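Local coordinates for periplasmic sugar-binding protein (Chloroflexus aurantiacus, PDB 4RXU) that binds D-glucose between its two lobes and probably serves as the periplasmic solute-binding component of an ABC-type sugar transporter, at residues G34-T39 and K88-C93; I115-L120 and T302-A307. All blocks are in the same frame, centred on the assembly; numbering follows the deposited sequence.

Contact 1: residues G34-T39 and K88-C93; sequences GIVLPT and KVLIIC
Two neighbouring parallel strands of the N-terminal lobe's sheet, in a periplasmic binding protein of the ChvE type, pair where 34-39 meets 88-93, with Ile35 beside Ile91 and Val36 beside Ile92. The short strand axes run 4.7 Å apart, with their directions 19° apart. Four backbone bonds hold them. Gly34 N donates to Val89 O and Gly34 O accepts from Ile91 N, the latter at 2.8 Å. Val36 then repeats the pattern, its N reaching Ile91 O at 2.8 Å and its O receiving Cys93 N, so Gly34 and Val36 supply both polar backbone atoms to this partner while Ile35 turns its own to strand 61-67. Ile35 and Ile91 share one face, side by side and pointing the same way, CG1 of Ile35 lying 4.1 Å from CD1 of Ile91. In both, CG1 sits beside the backbone N, which accounts for their common direction; Phe52 of helix 44-59 packs on this face. On the other face Val36 meets two residues of strand 89-92: its CG2 touches Leu90 CD1 at 3.9 Å, and its CB faces Ile92 CG1. Helix 72-84 covers this side through Val79 and Leu82. Beyond the paired residues Pro38 bends the chain across Cys93, placing its CD 3.7 Å from Cys93 SG; the same carbon also lies close to Cys93 O. The sulfur, swung anti to the Cys93 N (chi1 177°), thus lies against the proline ring, with Trp45 and Arg119 of the sugar pocket also touching Cys93. Parallel strands joined through helices, with loops at their C-terminal ends facing the ligand, are characteristic of the Rossmann-like lobes of this family.

Contact 2: residues I115-L120 and T302-A307; sequences ISYDRL and TLVQDA. With BGC (beta-D-glucopyranose), chain C.
Tyr117 and Leu303 meet from opposite directions, the leucine reaching off helix 300-315 with its CD2 3.4 Å from Tyr117 CZ. The approach to the ring is oblique, and the same methyl also touches Tyr117 OH. Leu303 CD2 lies 3.7 Å from Asp118 OD1 as well. Ala307, one turn further along, sets its CB 3.9 Å from Tyr117 CD1, again obliquely, while Val304 brings CG2 to the hydroxyl. With CG anti to the Tyr117 N (chi1 -179°), the ring reaches toward helix 300-315, and its OH is hydrogen-bonded to Asp48 of helix 44-59. Helix 300-315 belongs to a late part of the chain that returns to the N-terminal lobe, as in two-lobed periplasmic binding proteins. Its axis runs nearly antiparallel to the strand, at 172°. Replacing Tyr117 by alanine removes the ring and hydroxyl, which would probably open a gap against Leu303 and Ala307 and leave Asp48 without this partner. Just past the tyrosine the chain enters the sugar pocket: Asp118 OD2 accepts from glucose O2 at 2.7 Å, and the extended Arg119 brings NE to O1 and NH2 to O5 of the sugar, each at 3.0 Å with an N-H...O angle of 169°.

How the contacts relate
Strands 89-92 and 113-117 are neighbours in one sheet, so contact 2 begins on the strand next to contact 1, the centres of the two contacts being 9 Å apart. Probable hydrogen bonds join them: Leu90 O lies 2.8 Å from Ile115 N, and Ile92 O 2.8 Å from Tyr117 N. At the strand ends Cys93 SG packs 3.6 Å from Arg119 CD, linking the bend of contact 1 to a residue that grips glucose in contact 2. The Cys93 side chain is itself about 6 Å from the sugar, whereas Asp118 and Arg119 bind it directly. Helix 44-59 spans both, with Phe52 touching Ile35, Tyr117 and Val304.

Contact 1: residues G34-T39 and K88-C93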
loop_
_atom_site.group_PDB
_atom_site.type_symbol
_atom_site.label_atom_id
_atom_site.label_comp_id
_atom_site.label_asym_id
_atom_site.label_seq_id
_atom_site.Cartn_x
_atom_site.Cartn_y
_atom_site.Cartn_z
ATOM N N GLY A 34 -14.753 9.291 14.424
ATOM C CA GLY A 34 -14.031 8.125 14.900
ATOM C C GLY A 34 -13.158 7.614 13.779
ATOM O O GLY A 34 -13.521 7.720 12.598
ATOM N N ILE A 35 -11.975 7.131 14.154
ATOM C CA ILE A 35 -11.001 6.597 13.213
ATOM C C ILE A 35 -10.787 5.126 13.501
ATOM O O ILE A 35 -10.544 4.763 14.653
ATOM C CB ILE A 35 -9.659 7.337 13.312
ATOM C CG1 ILE A 35 -9.826 8.798 12.875
ATOM C CG2 ILE A 35 -8.586 6.674 12.448
ATOM C CD1 ILE A 35 -8.650 9.688 13.274
ATOM N N VAL A 36 -10.902 4.285 12.467
ATOM C CA VAL A 36 -10.658 2.844 12.623
ATOM C C VAL A 36 -9.570 2.406 11.679
ATOM O O VAL A 36 -9.665 2.636 10.472
ATOM C CB VAL A 36 -11.944 1.998 12.425
ATOM C CG1 VAL A 36 -11.686 0.492 12.584
ATOM C CG2 VAL A 36 -13.015 2.426 13.416
ATOM N N LEU A 37 -8.516 1.831 12.250
ATOM C CA LEU A 37 -7.356 1.342 11.466
ATOM C C LEU A 37 -7.255 -0.171 11.632
ATOM O O LEU A 37 -7.668 -0.707 12.647
ATOM C CB LEU A 37 -6.074 2.036 11.917
ATOM C CG LEU A 37 -6.044 3.553 11.624
ATOM C CD1 LEU A 37 -4.798 4.139 12.274
ATOM C CD2 LEU A 37 -6.104 3.893 10.130
ATOM N N PRO A 38 -6.668 -0.871 10.644
ATOM C CA PRO A 38 -6.902 -2.312 10.601
ATOM C C PRO A 38 -6.070 -3.143 11.558
ATOM O O PRO A 38 -6.570 -4.132 12.101
ATOM C CB PRO A 38 -6.587 -2.665 9.143
ATOM C CG PRO A 38 -5.573 -1.620 8.740
ATOM C CD PRO A 38 -6.135 -0.374 9.368
ATOM N N THR A 39 -4.815 -2.756 11.771
ATOM C CA THR A 39 -3.908 -3.553 12.591
ATOM C C THR A 39 -2.677 -2.750 12.953
ATOM O O THR A 39 -2.250 -1.902 12.171
ATOM C CB THR A 39 -3.486 -4.870 11.869
ATOM O OG1 THR A 39 -2.613 -5.631 12.703
ATOM C CG2 THR A 39 -2.793 -4.597 10.550
ATOM N N LYS A 88 -20.553 11.245 13.989
ATOM C CA LYS A 88 -21.236 11.630 12.765
ATOM C C LYS A 88 -20.437 11.317 11.517
ATOM O O LYS A 88 -20.998 11.282 10.421
ATOM C CB LYS A 88 -21.545 13.128 12.788
ATOM C CG LYS A 88 -22.490 13.566 13.908
ATOM C CD LYS A 88 -23.782 12.773 13.885
ATOM C CE LYS A 88 -24.655 13.078 15.091
ATOM N NZ LYS A 88 -25.223 11.813 15.641
ATOM N N VAL A 89 -19.130 11.101 11.682
ATOM C CA VAL A 89 -18.246 10.772 10.550
ATOM C C VAL A 89 -17.316 9.661 10.998
ATOM O O VAL A 89 -16.691 9.753 12.048
ATOM C CB VAL A 89 -17.373 11.965 10.113
ATOM C CG1 VAL A 89 -16.497 11.584 8.924
ATOM C CG2 VAL A 89 -18.210 13.194 9.754
ATOM N N LEU A 90 -17.220 8.634 10.164
ATOM C CA LEU A 90 -16.324 7.501 10.370
ATOM C C LEU A 90 -15.208 7.586 9.334
ATOM O O LEU A 90 -15.494 7.625 8.134
ATOM C CB LEU A 90 -17.088 6.188 10.181
ATOM C CG LEU A 90 -16.257 4.902 10.232
ATOM C CD1 LEU A 90 -15.637 4.639 11.601
ATOM C CD2 LEU A 90 -17.129 3.753 9.760
ATOM N N ILE A 91 -13.955 7.615 9.795
ATOM C CA ILE A 91 -12.793 7.442 8.908
ATOM C C ILE A 91 -12.306 6.017 9.155
ATOM O O ILE A 91 -11.932 5.664 10.282
ATOM C CB ILE A 91 -11.689 8.451 9.255
ATOM C CG1 ILE A 91 -12.164 9.892 8.997
ATOM C CG2 ILE A 91 -10.415 8.138 8.483
ATOM C CD1 ILE A 91 -11.344 10.918 9.755
ATOM N N ILE A 92 -12.339 5.188 8.116
ATOM C CA ILE A 92 -12.087 3.754 8.290
ATOM C C ILE A 92 -11.206 3.162 7.189
ATOM O O ILE A 92 -11.534 3.274 6.005
ATOM C CB ILE A 92 -13.403 2.932 8.416
ATOM C CG1 ILE A 92 -13.086 1.433 8.531
ATOM C CG2 ILE A 92 -14.387 3.224 7.276
ATOM C CD1 ILE A 92 -14.265 0.619 9.022
ATOM N N CYS A 93 -10.106 2.539 7.625
ATOM C CA CYS A 93 -9.284 1.731 6.767
ATOM C C CYS A 93 -9.606 0.260 7.046
ATOM O O CYS A 93 -9.274 -0.245 8.112
ATOM C CB CYS A 93 -7.815 2.022 6.981
ATOM S SG CYS A 93 -6.779 0.962 5.986
#

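Contact 2: residues I115-L120 and T302-A307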
loop_
_atom_site.group_PDB
_atom_site.type_symbol
_atom_site.label_atom_id
_atom_site.label_comp_id
_atom_site.label_asym_id
_atom_site.label_seq_id
_atom_site.Cartn_x
_atom_site.Cartn_y
_atom_site.Cartn_z
ATOM N N ILE A 115 -16.044 7.670 5.358
ATOM C CA ILE A 115 -14.853 8.006 4.597
ATOM C C ILE A 115 -13.948 6.771 4.663
ATOM O O ILE A 115 -13.335 6.462 5.687
ATOM C CB ILE A 115 -14.113 9.204 5.195
ATOM C CG1 ILE A 115 -15.035 10.431 5.268
ATOM C CG2 ILE A 115 -12.846 9.491 4.393
ATOM C CD1 ILE A 115 -14.396 11.667 5.876
ATOM N N SER A 116 -13.873 6.051 3.552
ATOM C CA SER A 116 -12.945 4.943 3.453
ATOM C C SER A 116 -11.537 5.577 3.333
ATOM O O SER A 116 -11.364 6.557 2.623
ATOM C CB SER A 116 -13.310 4.100 2.235
ATOM O OG SER A 116 -12.763 2.795 2.261
ATOM N N TYR A 117 -10.579 5.027 4.072
ATOM C CA TYR A 117 -9.293 5.653 4.285
ATOM C C TYR A 117 -8.187 4.699 3.859
ATOM O O TYR A 117 -8.067 3.603 4.390
ATOM C CB TYR A 117 -9.127 5.996 5.755
ATOM C CG TYR A 117 -7.810 6.680 6.072
ATOM C CD1 TYR A 117 -7.599 8.011 5.792
ATOM C CD2 TYR A 117 -6.774 5.965 6.634
ATOM C CE1 TYR A 117 -6.383 8.613 6.058
ATOM C CE2 TYR A 117 -5.568 6.566 6.934
ATOM C CZ TYR A 117 -5.379 7.888 6.627
ATOM O OH TYR A 117 -4.163 8.457 6.908
ATOM N N ASP A 118 -7.414 5.153 2.877
ATOM C CA ASP A 118 -6.291 4.439 2.266
ATOM C C ASP A 118 -6.741 3.252 1.430
ATOM O O ASP A 118 -6.363 3.145 0.272
ATOM C CB ASP A 118 -5.221 3.991 3.254
ATOM C CG ASP A 118 -3.988 3.547 2.539
ATOM O OD1 ASP A 118 -3.180 4.439 2.190
ATOM O OD2 ASP A 118 -3.853 2.324 2.255
ATOM N N ARG A 119 -7.485 2.335 2.047
ATOM C CA ARG A 119 -8.029 1.149 1.393
ATOM C C ARG A 119 -9.510 1.336 1.220
ATOM O O ARG A 119 -10.165 2.003 2.037
ATOM C CB ARG A 119 -7.821 -0.096 2.252
ATOM C CG ARG A 119 -6.386 -0.444 2.502
ATOM C CD ARG A 119 -6.302 -1.594 3.481
ATOM N NE ARG A 119 -4.944 -2.045 3.661
ATOM C CZ ARG A 119 -4.568 -2.941 4.553
ATOM N NH1 ARG A 119 -5.454 -3.455 5.396
ATOM N NH2 ARG A 119 -3.302 -3.306 4.612
ATOM N N LEU A 120 -10.028 0.738 0.154
ATOM C CA LEU A 120 -11.414 0.894 -0.224
ATOM C C LEU A 120 -12.310 -0.220 0.328
ATOM O O LEU A 120 -12.044 -1.401 0.152
ATOM C CB LEU A 120 -11.484 0.909 -1.757
ATOM C CG LEU A 120 -12.826 1.244 -2.407
ATOM C CD1 LEU A 120 -13.372 2.584 -1.931
ATOM C CD2 LEU A 120 -12.677 1.179 -3.923
ATOM N N THR A 302 -0.316 14.246 4.229
ATOM C CA THR A 302 -1.353 14.723 3.320
ATOM C C THR A 302 -2.620 13.870 3.436
ATOM O O THR A 302 -3.723 14.396 3.434
ATOM C CB THR A 302 -0.872 14.713 1.864
ATOM O OG1 THR A 302 0.350 15.467 1.785
ATOM C CG2 THR A 302 -1.912 15.316 0.910
ATOM N N LEU A 303 -2.450 12.558 3.536
ATOM C CA LEU A 303 -3.588 11.654 3.605
ATOM C C LEU A 303 -4.393 11.967 4.870
ATOM O O LEU A 303 -5.627 12.095 4.834
ATOM C CB LEU A 303 -3.108 10.203 3.605
ATOM C CG LEU A 303 -4.176 9.195 3.148
ATOM C CD1 LEU A 303 -4.365 9.234 1.642
ATOM C CD2 LEU A 303 -3.840 7.782 3.595
ATOM N N VAL A 304 -3.685 12.107 5.990
ATOM C CA VAL A 304 -4.312 12.412 7.255
ATOM C C VAL A 304 -5.067 13.735 7.176
ATOM O O VAL A 304 -6.225 13.833 7.602
ATOM C CB VAL A 304 -3.255 12.424 8.378
ATOM C CG1 VAL A 304 -3.700 13.257 9.573
ATOM C CG2 VAL A 304 -2.914 10.991 8.783
ATOM N N GLN A 305 -4.408 14.772 6.664
ATOM C CA GLN A 305 -5.063 16.087 6.606
ATOM C C GLN A 305 -6.274 16.057 5.682
ATOM O O GLN A 305 -7.285 16.666 5.979
ATOM C CB GLN A 305 -4.097 17.202 6.205
ATOM C CG GLN A 305 -4.481 18.565 6.787
ATOM C CD GLN A 305 -4.371 18.608 8.309
ATOM O OE1 GLN A 305 -3.413 18.093 8.904
ATOM N NE2 GLN A 305 -5.354 19.213 8.943
ATOM N N ASP A 306 -6.163 15.339 4.557
ATOM C CA ASP A 306 -7.290 15.197 3.626
ATOM C C ASP A 306 -8.491 14.585 4.323
ATOM O O ASP A 306 -9.615 15.035 4.164
ATOM C CB ASP A 306 -6.899 14.386 2.395
ATOM C CG ASP A 306 -6.149 15.199 1.376
ATOM O OD1 ASP A 306 -6.051 16.445 1.508
ATOM O OD2 ASP A 306 -5.672 14.563 0.415
ATOM N N ALA A 307 -8.228 13.590 5.155
ATOM C CA ALA A 307 -9.300 12.933 5.925
ATOM C C ALA A 307 -9.897 13.845 7.002
ATOM O O ALA A 307 -11.114 13.875 7.209
ATOM C CB ALA A 307 -8.789 11.652 6.563
HETATM C C2 BGC C . -1.136 0.402 2.145
HETATM C C3 BGC C . 0.375 0.288 2.092
HETATM C C4 BGC C . 0.839 -0.717 3.136
HETATM C C5 BGC C . 0.088 -2.043 2.998
HETATM C C6 BGC C . 0.388 -3.024 4.109
HETATM C C1 BGC C . -1.630 -1.004 1.851
HETATM O O1 BGC C . -3.008 -1.055 1.624
HETATM O O2 BGC C . -1.576 1.344 1.162
HETATM O O3 BGC C . 0.923 1.579 2.342
HETATM O O4 BGC C . 2.229 -1.011 2.897
HETATM O O5 BGC C . -1.309 -1.821 2.977
HETATM O O6 BGC C . 0.256 -2.425 5.400
#